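Local coordinates for protein signal recognition particle receptor FtsY (Sulfolobus acidocaldarius, PDB 5L3S) that probably acts as the membrane-side receptor for the signal recognition particle, coupling an SRP54-type helical bundle to a nucleotide-binding domain of the P-loop fold, at residues B[16-21]-B[53-58]; B[25-30]-B[46-51]; B[98-103]-B[183-188]; B[132-137]-B[157-162]; B[240-245]-B[264-269]. One frame throughout, in Å; residues are numbered along the deposited sequence.

Contact 1. Residues B[16-21]-B[53-58]; sequences KTIKED and NNLIGK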
# COMPACT_ATOMS: atom_id res chain seq x y z
N LYS B 16 -4.42 9.36 -45.16
CA LYS B 16 -3.18 10.01 -44.74
C LYS B 16 -2.27 9.05 -43.97
O LYS B 16 -2.75 8.18 -43.25
CB LYS B 16 -3.46 11.26 -43.89
CG LYS B 16 -3.96 12.46 -44.68
CD LYS B 16 -2.98 12.86 -45.79
CE LYS B 16 -3.45 14.11 -46.51
NZ LYS B 16 -2.65 14.40 -47.73
N THR B 17 -0.97 9.22 -44.13
CA THR B 17 0.01 8.36 -43.48
C THR B 17 0.44 8.93 -42.12
O THR B 17 0.85 10.08 -42.02
CB THR B 17 1.24 8.15 -44.37
OG1 THR B 17 0.84 7.63 -45.64
CG2 THR B 17 2.22 7.19 -43.71
N ILE B 18 0.33 8.12 -41.08
CA ILE B 18 0.72 8.58 -39.75
C ILE B 18 2.24 8.69 -39.63
O ILE B 18 2.97 7.75 -39.92
CB ILE B 18 0.20 7.65 -38.66
CG1 ILE B 18 -1.33 7.60 -38.68
CG2 ILE B 18 0.71 8.10 -37.29
CD1 ILE B 18 -1.90 6.62 -37.67
N LYS B 19 2.69 9.87 -39.20
CA LYS B 19 4.11 10.12 -38.96
C LYS B 19 4.29 10.36 -37.47
O LYS B 19 3.32 10.64 -36.77
CB LYS B 19 4.58 11.35 -39.73
CG LYS B 19 4.23 11.34 -41.21
CD LYS B 19 4.86 10.15 -41.90
CE LYS B 19 4.46 10.11 -43.38
NZ LYS B 19 4.88 11.34 -44.08
N GLU B 20 5.54 10.29 -37.00
CA GLU B 20 5.82 10.47 -35.57
C GLU B 20 5.28 11.79 -35.04
O GLU B 20 4.67 11.84 -33.98
CB GLU B 20 7.31 10.33 -35.26
CG GLU B 20 7.58 10.26 -33.75
CD GLU B 20 9.04 10.08 -33.41
OE1 GLU B 20 9.90 10.20 -34.31
OE2 GLU B 20 9.34 9.83 -32.22
N ASP B 21 5.49 12.85 -35.82
CA ASP B 21 5.03 14.20 -35.49
C ASP B 21 3.53 14.28 -35.23
O ASP B 21 3.07 15.11 -34.44
CB ASP B 21 5.43 15.16 -36.61
CG ASP B 21 4.91 16.57 -36.40
OD1 ASP B 21 3.96 16.97 -37.11
OD2 ASP B 21 5.44 17.27 -35.51
N ASN B 53 5.32 2.68 -32.54
CA ASN B 53 5.84 1.81 -33.60
C ASN B 53 4.77 1.09 -34.39
O ASN B 53 4.93 0.85 -35.58
CB ASN B 53 6.83 0.80 -33.02
CG ASN B 53 8.11 1.44 -32.57
OD1 ASN B 53 8.61 2.35 -33.22
ND2 ASN B 53 8.64 0.98 -31.44
N ASN B 54 3.68 0.74 -33.72
CA ASN B 54 2.57 0.12 -34.43
C ASN B 54 1.90 1.10 -35.38
O ASN B 54 1.34 0.69 -36.39
CB ASN B 54 1.53 -0.43 -33.44
CG ASN B 54 0.40 -1.14 -34.14
OD1 ASN B 54 -0.60 -0.53 -34.52
ND2 ASN B 54 0.54 -2.45 -34.31
N LEU B 55 1.95 2.38 -35.06
CA LEU B 55 1.17 3.36 -35.82
C LEU B 55 1.97 4.12 -36.89
O LEU B 55 1.39 4.55 -37.89
CB LEU B 55 0.45 4.34 -34.89
CG LEU B 55 -0.67 3.68 -34.07
CD1 LEU B 55 -1.21 4.62 -33.01
CD2 LEU B 55 -1.78 3.20 -35.00
N ILE B 56 3.28 4.29 -36.68
CA ILE B 56 4.11 4.99 -37.64
C ILE B 56 4.05 4.23 -38.95
O ILE B 56 4.49 3.08 -39.02
CB ILE B 56 5.59 5.09 -37.21
CG1 ILE B 56 5.74 5.89 -35.93
CG2 ILE B 56 6.41 5.76 -38.31
CD1 ILE B 56 5.06 7.19 -35.98
N GLY B 57 3.49 4.86 -39.97
CA GLY B 57 3.42 4.24 -41.29
C GLY B 57 2.04 3.75 -41.68
O GLY B 57 1.79 3.47 -42.85
N LYS B 58 1.14 3.66 -40.70
CA LYS B 58 -0.23 3.22 -40.96
C LYS B 58 -1.04 4.32 -41.62
O LYS B 58 -0.85 5.50 -41.33
CB LYS B 58 -0.92 2.77 -39.67
CG LYS B 58 -0.22 1.64 -38.93
CD LYS B 58 -0.04 0.40 -39.80
CE LYS B 58 0.46 -0.78 -38.97
NZ LYS B 58 0.81 -1.95 -39.84
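Ile18 and Gly57 face each other where the chain leaving strand 15-17 passes the type II turn Leu55-Lys58 at the end of helix 41-55, and the N and O of Ile18 make two backbone hydrogen bonds to that turn. Ile18 N gives its hydrogen to Lys58 O (2.9 Å), almost straight at 173°, while Gly57 N donates to Ile18 O (2.9 Å). The pairing continues in the bond of Lys16 with Val60, between strands 15-17 and 59-61. Gly57 has a positive phi of 106°, at which a CB would run into the preceding carbonyl oxygen, so glycine suits this corner. Ile18 is buried and points at the turn: CB lies 3.4 Å from Leu55 O, and CG1, anti to the carbonyl carbon (chi1 -61°), is set 3.4 Å from Lys58 O. Its CD1 reaches Leu55 CB (4.3 Å), and Leu23 of helix 20-36 touches both residues. Ile56 stretches CD1 across to the start of that helix, beside Glu20 CB (3.9 Å). The carboxylate of Glu20 leads elsewhere, to a salt bridge with Lys52. Polar pairing between the two segments is therefore all backbone: its two bonds fix the spacing, and the apolar packing of Ile18 supports it on the buried side.

Contact 2. Residues B[25-30]-B[46-51]; sequences DVIEEL and KILEDL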
# COMPACT_ATOMS: atom_id res chain seq x y z
N ASP B 25 1.90 14.86 -29.32
CA ASP B 25 1.03 15.45 -28.30
C ASP B 25 0.17 14.42 -27.59
O ASP B 25 0.04 14.44 -26.37
CB ASP B 25 0.13 16.51 -28.92
CG ASP B 25 0.88 17.77 -29.27
OD1 ASP B 25 2.00 17.95 -28.75
OD2 ASP B 25 0.35 18.58 -30.06
N VAL B 26 -0.44 13.52 -28.35
CA VAL B 26 -1.34 12.55 -27.73
C VAL B 26 -0.58 11.49 -26.93
O VAL B 26 -1.07 11.00 -25.90
CB VAL B 26 -2.30 11.90 -28.77
CG1 VAL B 26 -1.52 11.08 -29.79
CG2 VAL B 26 -3.34 11.05 -28.07
N ILE B 27 0.63 11.14 -27.38
CA ILE B 27 1.44 10.17 -26.65
C ILE B 27 1.80 10.71 -25.26
O ILE B 27 1.82 9.97 -24.27
CB ILE B 27 2.71 9.76 -27.44
CG1 ILE B 27 2.35 8.93 -28.67
CG2 ILE B 27 3.65 8.93 -26.59
CD1 ILE B 27 1.76 7.59 -28.35
N GLU B 28 2.08 12.01 -25.18
CA GLU B 28 2.38 12.61 -23.89
C GLU B 28 1.18 12.66 -22.95
O GLU B 28 1.32 12.38 -21.76
CB GLU B 28 3.02 13.99 -24.04
CG GLU B 28 4.44 13.94 -24.62
CD GLU B 28 5.33 12.95 -23.87
OE1 GLU B 28 5.62 13.19 -22.68
OE2 GLU B 28 5.74 11.94 -24.48
N GLU B 29 0.00 13.02 -23.47
CA GLU B 29 -1.20 12.98 -22.63
C GLU B 29 -1.45 11.56 -22.11
O GLU B 29 -1.80 11.37 -20.95
CB GLU B 29 -2.43 13.49 -23.38
CG GLU B 29 -2.46 15.00 -23.57
CD GLU B 29 -3.64 15.46 -24.42
OE1 GLU B 29 -4.33 14.60 -25.01
OE2 GLU B 29 -3.86 16.69 -24.51
N LEU B 30 -1.26 10.57 -22.98
CA LEU B 30 -1.45 9.18 -22.58
C LEU B 30 -0.43 8.74 -21.53
O LEU B 30 -0.74 7.94 -20.65
CB LEU B 30 -1.42 8.25 -23.79
CG LEU B 30 -2.63 8.39 -24.72
CD1 LEU B 30 -2.46 7.58 -26.00
CD2 LEU B 30 -3.91 7.98 -23.98
N LYS B 46 7.52 1.55 -22.33
CA LYS B 46 7.56 0.45 -23.30
C LYS B 46 6.25 0.34 -24.05
O LYS B 46 6.22 0.15 -25.26
CB LYS B 46 7.89 -0.88 -22.62
CG LYS B 46 9.33 -1.01 -22.14
CD LYS B 46 9.48 -2.25 -21.27
CE LYS B 46 10.93 -2.50 -20.88
NZ LYS B 46 11.02 -3.53 -19.80
N ILE B 47 5.14 0.46 -23.33
CA ILE B 47 3.83 0.36 -23.95
C ILE B 47 3.60 1.46 -24.98
O ILE B 47 3.05 1.23 -26.07
CB ILE B 47 2.72 0.37 -22.88
CG1 ILE B 47 2.64 -1.01 -22.22
CG2 ILE B 47 1.38 0.74 -23.47
CD1 ILE B 47 1.70 -1.07 -21.06
N LEU B 48 4.04 2.67 -24.65
CA LEU B 48 3.86 3.79 -25.57
C LEU B 48 4.82 3.72 -26.75
O LEU B 48 4.51 4.20 -27.85
CB LEU B 48 4.02 5.11 -24.81
CG LEU B 48 2.90 5.37 -23.81
CD1 LEU B 48 3.14 6.70 -23.14
CD2 LEU B 48 1.54 5.34 -24.49
N GLU B 49 6.00 3.14 -26.53
CA GLU B 49 6.94 2.91 -27.63
C GLU B 49 6.36 1.86 -28.57
O GLU B 49 6.50 1.98 -29.79
CB GLU B 49 8.31 2.46 -27.12
CG GLU B 49 9.17 3.58 -26.55
CD GLU B 49 9.53 4.62 -27.59
OE1 GLU B 49 9.98 4.24 -28.69
OE2 GLU B 49 9.36 5.83 -27.30
N ASP B 50 5.71 0.84 -28.00
CA ASP B 50 5.02 -0.18 -28.80
C ASP B 50 3.95 0.49 -29.65
O ASP B 50 3.80 0.21 -30.84
CB ASP B 50 4.34 -1.22 -27.89
CG ASP B 50 5.32 -2.21 -27.27
OD1 ASP B 50 6.48 -2.28 -27.73
OD2 ASP B 50 4.92 -2.93 -26.32
N LEU B 51 3.20 1.38 -29.01
CA LEU B 51 2.08 2.08 -29.63
C LEU B 51 2.55 2.94 -30.82
O LEU B 51 2.01 2.83 -31.92
CB LEU B 51 1.38 2.94 -28.57
CG LEU B 51 0.20 3.79 -29.04
CD1 LEU B 51 -0.88 2.91 -29.67
CD2 LEU B 51 -0.34 4.63 -27.88
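Ile27 on helix 20-36 lies opposite Leu48 on helix 41-55, their CA atoms 6.9 Å apart, and its side chain spans the gap to two leucines. From CB it forks. The CG2 branch, anti to the backbone N, meets Leu48 CD1 at 4.1 Å. The CG1 branch is anti to the carbonyl carbon (chi1 -70°) and carries the longer arm outward; at its end CD1 comes within 3.7 Å of Leu51 CD2 and also brushes Leu51 CG. Ile27 and each leucine slide past each other in opposite directions, meeting mainly by their outer methyls. Leu48 answers by resting CD1 on Ile27 O (3.7 Å) and CD2 near Leu30 CB (4.2 Å). Leu30 lies one turn on from Ile27; the side chains of Leu30 and Leu51 cross at about a right angle, Leu30 CD1 touching Leu51 CD2 at 4.1 Å. No hydrogen bond crosses this interface: all four touching residues are buried, and their aliphatic ends bridge segment axes 10.8 Å apart, a place suited to branched hydrocarbon side chains. Leu30 also packs on Val70 of helix 66-85, and Leu48 on Leu34. Successive helices running nearly antiparallel, at 154°, with a leucine-isoleucine seam and a third helix against it, are characteristic of the helical bundle domain of SRP54-type proteins.

Contact 3. Residues B[98-103]-B[183-188]; sequences GKKPFV and NIDVVL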
# COMPACT_ATOMS: atom_id res chain seq x y z
N GLY B 98 -9.82 -33.00 -8.86
CA GLY B 98 -10.20 -34.20 -8.15
C GLY B 98 -9.62 -34.17 -6.75
O GLY B 98 -9.86 -35.06 -5.93
N LYS B 99 -8.86 -33.11 -6.48
CA LYS B 99 -8.17 -32.96 -5.21
C LYS B 99 -9.12 -32.56 -4.09
O LYS B 99 -9.96 -31.67 -4.25
CB LYS B 99 -7.04 -31.93 -5.34
CG LYS B 99 -6.10 -32.22 -6.49
CD LYS B 99 -5.53 -33.62 -6.39
CE LYS B 99 -5.08 -34.15 -7.75
NZ LYS B 99 -4.51 -35.52 -7.63
N LYS B 100 -9.01 -33.26 -2.97
CA LYS B 100 -9.71 -32.87 -1.76
C LYS B 100 -8.75 -33.03 -0.59
O LYS B 100 -8.35 -34.13 -0.24
CB LYS B 100 -10.99 -33.68 -1.54
CG LYS B 100 -12.13 -33.22 -2.42
CD LYS B 100 -13.48 -33.38 -1.75
CE LYS B 100 -14.60 -33.34 -2.79
NZ LYS B 100 -14.57 -32.09 -3.62
N PRO B 101 -8.38 -31.90 0.02
CA PRO B 101 -8.90 -30.58 -0.36
C PRO B 101 -8.09 -29.96 -1.49
O PRO B 101 -6.98 -30.41 -1.76
CB PRO B 101 -8.67 -29.76 0.91
CG PRO B 101 -7.41 -30.34 1.47
CD PRO B 101 -7.44 -31.82 1.16
N PHE B 102 -8.66 -28.94 -2.13
CA PHE B 102 -7.90 -28.07 -3.02
C PHE B 102 -7.25 -27.04 -2.10
O PHE B 102 -7.95 -26.36 -1.36
CB PHE B 102 -8.85 -27.41 -4.02
CG PHE B 102 -8.16 -26.61 -5.10
CD1 PHE B 102 -7.71 -25.32 -4.85
CD2 PHE B 102 -8.01 -27.15 -6.37
CE1 PHE B 102 -7.08 -24.59 -5.85
CE2 PHE B 102 -7.39 -26.43 -7.37
CZ PHE B 102 -6.93 -25.14 -7.12
N VAL B 103 -5.93 -26.94 -2.13
CA VAL B 103 -5.19 -26.12 -1.18
C VAL B 103 -4.69 -24.83 -1.80
O VAL B 103 -3.98 -24.84 -2.80
CB VAL B 103 -3.98 -26.89 -0.60
CG1 VAL B 103 -3.17 -26.00 0.33
CG2 VAL B 103 -4.47 -28.16 0.14
N ASN B 183 -13.15 -34.75 4.12
CA ASN B 183 -13.53 -34.49 2.73
C ASN B 183 -13.97 -33.04 2.49
O ASN B 183 -14.94 -32.79 1.77
CB ASN B 183 -14.61 -35.48 2.28
CG ASN B 183 -14.06 -36.88 2.08
OD1 ASN B 183 -13.08 -37.08 1.36
ND2 ASN B 183 -14.68 -37.86 2.73
N ILE B 184 -13.26 -32.10 3.11
CA ILE B 184 -13.46 -30.67 2.89
C ILE B 184 -12.94 -30.27 1.51
O ILE B 184 -11.88 -30.73 1.09
CB ILE B 184 -12.71 -29.86 3.99
CG1 ILE B 184 -13.22 -30.24 5.38
CG2 ILE B 184 -12.80 -28.35 3.74
CD1 ILE B 184 -14.72 -30.19 5.53
N ASP B 185 -13.68 -29.41 0.81
CA ASP B 185 -13.35 -29.06 -0.57
C ASP B 185 -12.08 -28.21 -0.68
O ASP B 185 -11.26 -28.41 -1.58
CB ASP B 185 -14.50 -28.31 -1.24
CG ASP B 185 -15.74 -29.17 -1.44
OD1 ASP B 185 -15.60 -30.40 -1.66
OD2 ASP B 185 -16.86 -28.62 -1.39
N VAL B 186 -11.93 -27.25 0.23
CA VAL B 186 -10.86 -26.28 0.11
C VAL B 186 -10.18 -25.98 1.45
O VAL B 186 -10.85 -25.84 2.47
CB VAL B 186 -11.41 -24.95 -0.46
CG1 VAL B 186 -10.34 -23.88 -0.47
CG2 VAL B 186 -12.01 -25.17 -1.85
N VAL B 187 -8.85 -25.88 1.44
CA VAL B 187 -8.11 -25.28 2.54
C VAL B 187 -7.48 -23.96 2.11
O VAL B 187 -6.83 -23.89 1.07
CB VAL B 187 -7.00 -26.22 3.04
CG1 VAL B 187 -6.10 -25.50 4.09
CG2 VAL B 187 -7.60 -27.49 3.60
N LEU B 188 -7.67 -22.91 2.92
CA LEU B 188 -7.07 -21.60 2.65
C LEU B 188 -6.04 -21.31 3.72
O LEU B 188 -6.38 -21.27 4.89
CB LEU B 188 -8.14 -20.50 2.69
CG LEU B 188 -9.30 -20.73 1.74
CD1 LEU B 188 -10.31 -19.62 1.85
CD2 LEU B 188 -8.76 -20.82 0.33
O HOH W 1 -12.38 -29.67 -3.95
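Pro101 and Val187 form the apolar centre, lying side by side with Pro101 CG 3.6 Å from Val187 CG2, at the start of two neighbouring parallel strands in the P-loop nucleotide-binding fold. Ala179 of helix 168-181 touches both, so these compact apolar side chains suit the layer between sheet and helix. Val103 CG2 reaches Val187 CB at 4.3 Å on this same face, while Phe102 and Val186 turn to the other, where Leu125 of helix 114-127 packs on the valine. Phe102 supplies both rungs: its N bonds to Asp185 O (2.7 Å), and its O accepts from Val187 N (3.0 Å). Beyond the cis peptide before Pro101 the edge becomes polar. A water donates to Lys99 O and to Asp185 O, bridging the two segments. Lys100, bent at chi2 and chi4, runs alongside Asp185. Lys100 NZ closes the salt bridge to Asp185 OD1 at 2.8 Å, coming in from above the carboxylate plane, 37° out of it.

Contact 4. Residues B[132-137]-B[157-162]; sequences TIIAAS and VQLIRG. With SO4 (sulfate ion), chain X.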
# COMPACT_ATOMS: atom_id res chain seq x y z
N THR B 132 -15.01 -25.29 3.21
CA THR B 132 -13.71 -24.67 3.39
C THR B 132 -13.25 -24.70 4.83
O THR B 132 -14.08 -24.61 5.74
CB THR B 132 -13.74 -23.17 2.97
OG1 THR B 132 -14.64 -22.47 3.84
CG2 THR B 132 -14.21 -23.01 1.54
N ILE B 133 -11.95 -24.82 5.04
CA ILE B 133 -11.38 -24.55 6.36
C ILE B 133 -10.19 -23.63 6.18
O ILE B 133 -9.58 -23.58 5.10
CB ILE B 133 -10.94 -25.82 7.13
CG1 ILE B 133 -9.72 -26.46 6.48
CG2 ILE B 133 -12.09 -26.82 7.25
CD1 ILE B 133 -9.21 -27.66 7.24
N ILE B 134 -9.86 -22.89 7.23
CA ILE B 134 -8.77 -21.93 7.18
C ILE B 134 -7.66 -22.42 8.09
O ILE B 134 -7.92 -22.86 9.21
CB ILE B 134 -9.23 -20.56 7.71
CG1 ILE B 134 -10.46 -20.08 6.93
CG2 ILE B 134 -8.07 -19.56 7.70
CD1 ILE B 134 -11.13 -18.85 7.52
N ALA B 135 -6.43 -22.37 7.57
CA ALA B 135 -5.24 -22.60 8.37
C ALA B 135 -4.70 -21.25 8.86
O ALA B 135 -4.33 -20.39 8.04
CB ALA B 135 -4.19 -23.30 7.54
N ALA B 136 -4.65 -21.07 10.17
CA ALA B 136 -4.10 -19.86 10.78
C ALA B 136 -2.59 -19.92 10.85
O ALA B 136 -2.00 -20.03 11.92
CB ALA B 136 -4.69 -19.66 12.17
N SER B 137 -1.94 -19.84 9.69
CA SER B 137 -0.49 -20.03 9.61
C SER B 137 0.35 -18.74 9.75
O SER B 137 1.55 -18.77 9.51
CB SER B 137 -0.11 -20.80 8.34
OG SER B 137 -0.39 -22.19 8.49
N VAL B 157 -17.15 -21.25 9.52
CA VAL B 157 -16.26 -22.26 9.00
C VAL B 157 -15.22 -22.59 10.04
O VAL B 157 -14.94 -21.79 10.93
CB VAL B 157 -15.56 -21.80 7.70
CG1 VAL B 157 -16.59 -21.55 6.61
CG2 VAL B 157 -14.72 -20.57 7.94
N GLN B 158 -14.64 -23.78 9.93
CA GLN B 158 -13.63 -24.23 10.89
C GLN B 158 -12.28 -23.54 10.69
O GLN B 158 -11.77 -23.46 9.58
CB GLN B 158 -13.43 -25.73 10.78
CG GLN B 158 -12.17 -26.22 11.48
CD GLN B 158 -12.43 -26.69 12.90
OE1 GLN B 158 -13.27 -27.55 13.13
NE2 GLN B 158 -11.71 -26.11 13.87
N LEU B 159 -11.71 -23.04 11.79
CA LEU B 159 -10.36 -22.49 11.77
C LEU B 159 -9.42 -23.49 12.44
O LEU B 159 -9.68 -23.94 13.55
CB LEU B 159 -10.30 -21.17 12.55
CG LEU B 159 -8.92 -20.53 12.62
CD1 LEU B 159 -8.46 -20.10 11.23
CD2 LEU B 159 -8.94 -19.33 13.57
N ILE B 160 -8.33 -23.81 11.78
CA ILE B 160 -7.34 -24.68 12.39
C ILE B 160 -6.19 -23.81 12.93
O ILE B 160 -5.48 -23.13 12.17
CB ILE B 160 -6.82 -25.71 11.38
CG1 ILE B 160 -7.99 -26.55 10.85
CG2 ILE B 160 -5.76 -26.61 12.02
CD1 ILE B 160 -8.57 -27.52 11.87
N ARG B 161 -6.03 -23.81 14.25
CA ARG B 161 -5.00 -22.97 14.88
C ARG B 161 -3.69 -23.73 15.11
O ARG B 161 -2.64 -23.12 15.34
CB ARG B 161 -5.52 -22.41 16.21
CG ARG B 161 -6.84 -21.67 16.10
CD ARG B 161 -7.03 -20.65 17.21
NE ARG B 161 -8.43 -20.52 17.62
CZ ARG B 161 -8.94 -19.47 18.25
NH1 ARG B 161 -8.16 -18.43 18.55
NH2 ARG B 161 -10.23 -19.45 18.59
N GLY B 162 -3.76 -25.06 15.04
CA GLY B 162 -2.60 -25.89 15.29
C GLY B 162 -2.40 -26.08 16.79
O GLY B 162 -3.10 -25.48 17.60
S SO4 X . -7.09 -26.55 16.21
O1 SO4 X . -5.80 -26.81 15.56
O2 SO4 X . -8.05 -27.56 15.77
O3 SO4 X . -7.58 -25.21 15.85
O4 SO4 X . -6.94 -26.62 17.67
O HOH W 2 -15.57 -25.50 7.95
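Ile134 and Ile160 sew strands 132-137 and 158-160 together by backbone hydrogen bonds, in parallel and 28° apart in direction. Ile134 N donates to Gln158 O (3.1 Å), Ile134 O receives Ile160 N (2.8 Å, almost linear), and Ala136 N donates to Ile160 O (3.0 Å). Where the strands separate, a water takes over, giving a hydrogen to Thr132 O and accepting one from Gln158 N. Apolar contacts line both faces. On one, Leu159 has chi1 179° and chi2 65°, which together bring its CD1 to Ile134 CG2 at 3.6 Å and near Ala136 CB; Val157 CG2 meets Ile134 CD1. On the other, Ile133 CD1 reaches Ile160 CG1 at 4.0 Å. The beta-branched residues suit extended chain, and the small Ala136 fits beside the leucine. Polar contacts gather along strand 158-160 and just past its end: Gln158 NE2 donates to Leu159 O (3.0 Å), approaching from above that carbonyl's plane, and the amides of Arg161 and Gly162 hold a sulfate, probably from the crystallisation liquor, with Arg161 N 2.6 Å from its O3. Helix 144-155 makes the beta-alpha-beta crossover between the strands and covers Leu159 and Ala136; helix 114-127 extends that layer over Ile134 and Val157, helix 168-181 packs on Ile133 and Ala135, and strand 186-191 pairs along the inner side.

Contact 5. Residues B[240-245]-B[264-269]; sequences VGYDAV and YELKKP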
# COMPACT_ATOMS: atom_id res chain seq x y z
N VAL B 240 9.87 -17.28 -4.90
CA VAL B 240 8.81 -18.14 -4.38
C VAL B 240 7.99 -18.75 -5.52
O VAL B 240 7.84 -19.98 -5.60
CB VAL B 240 7.88 -17.33 -3.45
CG1 VAL B 240 6.79 -18.22 -2.86
CG2 VAL B 240 8.67 -16.64 -2.35
N GLY B 241 7.49 -17.90 -6.42
CA GLY B 241 6.59 -18.33 -7.49
C GLY B 241 5.13 -18.30 -7.03
O GLY B 241 4.82 -18.67 -5.90
N TYR B 242 4.24 -17.83 -7.90
CA TYR B 242 2.81 -17.81 -7.59
C TYR B 242 2.02 -17.93 -8.89
O TYR B 242 2.58 -17.81 -9.98
CB TYR B 242 2.41 -16.55 -6.82
CG TYR B 242 2.84 -15.25 -7.49
CD1 TYR B 242 4.09 -14.70 -7.21
CD2 TYR B 242 2.02 -14.60 -8.40
CE1 TYR B 242 4.52 -13.52 -7.82
CE2 TYR B 242 2.43 -13.41 -9.01
CZ TYR B 242 3.69 -12.88 -8.71
OH TYR B 242 4.12 -11.73 -9.31
N ASP B 243 0.71 -18.16 -8.77
CA ASP B 243 -0.13 -18.43 -9.95
C ASP B 243 -0.94 -17.21 -10.38
O ASP B 243 -1.20 -17.02 -11.57
CB ASP B 243 -1.07 -19.59 -9.66
CG ASP B 243 -0.34 -20.86 -9.29
OD1 ASP B 243 0.39 -21.38 -10.16
OD2 ASP B 243 -0.48 -21.33 -8.14
N ALA B 244 -1.37 -16.41 -9.40
CA ALA B 244 -2.22 -15.26 -9.67
C ALA B 244 -2.14 -14.20 -8.57
O ALA B 244 -1.55 -14.43 -7.51
CB ALA B 244 -3.65 -15.67 -9.88
N VAL B 245 -2.75 -13.05 -8.82
CA VAL B 245 -2.70 -11.95 -7.88
C VAL B 245 -4.12 -11.54 -7.53
O VAL B 245 -5.01 -11.57 -8.39
CB VAL B 245 -1.95 -10.75 -8.52
CG1 VAL B 245 -2.18 -9.46 -7.74
CG2 VAL B 245 -0.47 -11.06 -8.65
N TYR B 264 1.96 -7.37 -18.54
CA TYR B 264 2.94 -6.98 -19.54
C TYR B 264 4.34 -7.50 -19.22
O TYR B 264 5.01 -8.05 -20.08
CB TYR B 264 2.94 -5.45 -19.74
CG TYR B 264 3.76 -4.97 -20.90
CD1 TYR B 264 5.11 -4.66 -20.75
CD2 TYR B 264 3.19 -4.82 -22.16
CE1 TYR B 264 5.86 -4.21 -21.82
CE2 TYR B 264 3.93 -4.38 -23.23
CZ TYR B 264 5.26 -4.08 -23.06
OH TYR B 264 5.99 -3.64 -24.14
N GLU B 265 4.78 -7.33 -17.97
CA GLU B 265 6.12 -7.74 -17.55
C GLU B 265 6.26 -9.20 -17.12
O GLU B 265 7.25 -9.85 -17.45
CB GLU B 265 6.59 -6.88 -16.37
CG GLU B 265 6.97 -5.49 -16.76
CD GLU B 265 8.18 -5.49 -17.66
OE1 GLU B 265 9.14 -6.22 -17.35
OE2 GLU B 265 8.16 -4.76 -18.67
N LEU B 266 5.29 -9.71 -16.37
CA LEU B 266 5.45 -10.99 -15.68
C LEU B 266 4.52 -12.09 -16.18
O LEU B 266 4.61 -13.23 -15.73
CB LEU B 266 5.23 -10.81 -14.17
CG LEU B 266 6.14 -9.77 -13.51
CD1 LEU B 266 5.82 -9.63 -12.03
CD2 LEU B 266 7.59 -10.15 -13.73
N LYS B 267 3.64 -11.74 -17.12
CA LYS B 267 2.60 -12.64 -17.59
C LYS B 267 1.80 -13.23 -16.44
O LYS B 267 1.46 -14.41 -16.47
CB LYS B 267 3.18 -13.77 -18.47
CG LYS B 267 3.74 -13.27 -19.80
CD LYS B 267 2.74 -12.32 -20.45
CE LYS B 267 3.41 -11.36 -21.42
NZ LYS B 267 2.49 -10.24 -21.76
N LYS B 268 1.50 -12.41 -15.43
CA LYS B 268 0.74 -12.88 -14.28
C LYS B 268 -0.64 -12.23 -14.28
O LYS B 268 -0.77 -11.04 -14.56
CB LYS B 268 1.48 -12.55 -12.97
CG LYS B 268 2.77 -13.33 -12.79
CD LYS B 268 2.49 -14.82 -12.60
CE LYS B 268 3.78 -15.59 -12.33
NZ LYS B 268 3.60 -17.06 -12.42
N PRO B 269 -1.68 -13.02 -14.01
CA PRO B 269 -3.03 -12.45 -14.03
C PRO B 269 -3.51 -11.97 -12.65
O PRO B 269 -3.13 -12.52 -11.62
CB PRO B 269 -3.88 -13.64 -14.47
CG PRO B 269 -3.17 -14.84 -13.88
CD PRO B 269 -1.69 -14.50 -14.00
O HOH W 3 0.87 -18.01 -13.48
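Tyr242, Lys268 and Pro269 bury the most surface here, where the chain entering strand 244-248 meets the link from helix 258-266 to strand 270-274. Lys268 lays its methylene chain obliquely across the rim of the Tyr242 ring: Lys268 CG is 3.8 Å from Tyr242 CE2, and CE stands over one face. The bend at chi2 (-67°), followed by an extended end, carries the chain past the ring to the main chain, and Lys268 NZ donates to Tyr242 O at 2.7 Å. A water bridges NZ to Asp243 O. Being long, with an oily shaft and a charged end, lysine serves ring and carbonyl alike. Tyr242 OH binds Ala233 O on helix 228-239, fixing the far end of the ring, and also touches Leu266 CD1 (3.8 Å). Pro269 sets its own ring against segment 240-245, CD 3.5 Å from Asp243 O and CG 4.1 Å from Ala244 CB. Its carbonyl begins the parallel pairing, for Val245 N bonds to Pro269 O at 2.9 Å. The ammonium thus gains oxygen partners, with a weak, long ion pair to Glu237 besides, whereas it lies too far from the ring centre for more than a feeble cation-pi attraction; carbonyl and water would do most to stabilise the charge.

How the contacts relate
Contact 2 is nested within the loop closed by contact 1, 13 Å away between centres; both join helices 20-36 and 41-55 of the bundle. Contacts 3, 4 and 5 belong to one sheet of the nucleotide-binding domain. Along the chain contact 4 is nested inside the loop closed by contact 3, and the two meet directly, Val186 O lying 3.0 Å from Ile133 N. Contact 5 sits about 23 Å from contact 3, between centres, and touches the bundle: Asp50 and Lys46 of contact 2 meet Tyr264 and Glu265, the latter pair weakly. The side chains of Ile134 and Val245 lie about 11 and 12 Å from bound phosphoaminophosphonic acid-guanylate ester, and that of Ala136 about 10 Å from magnesium.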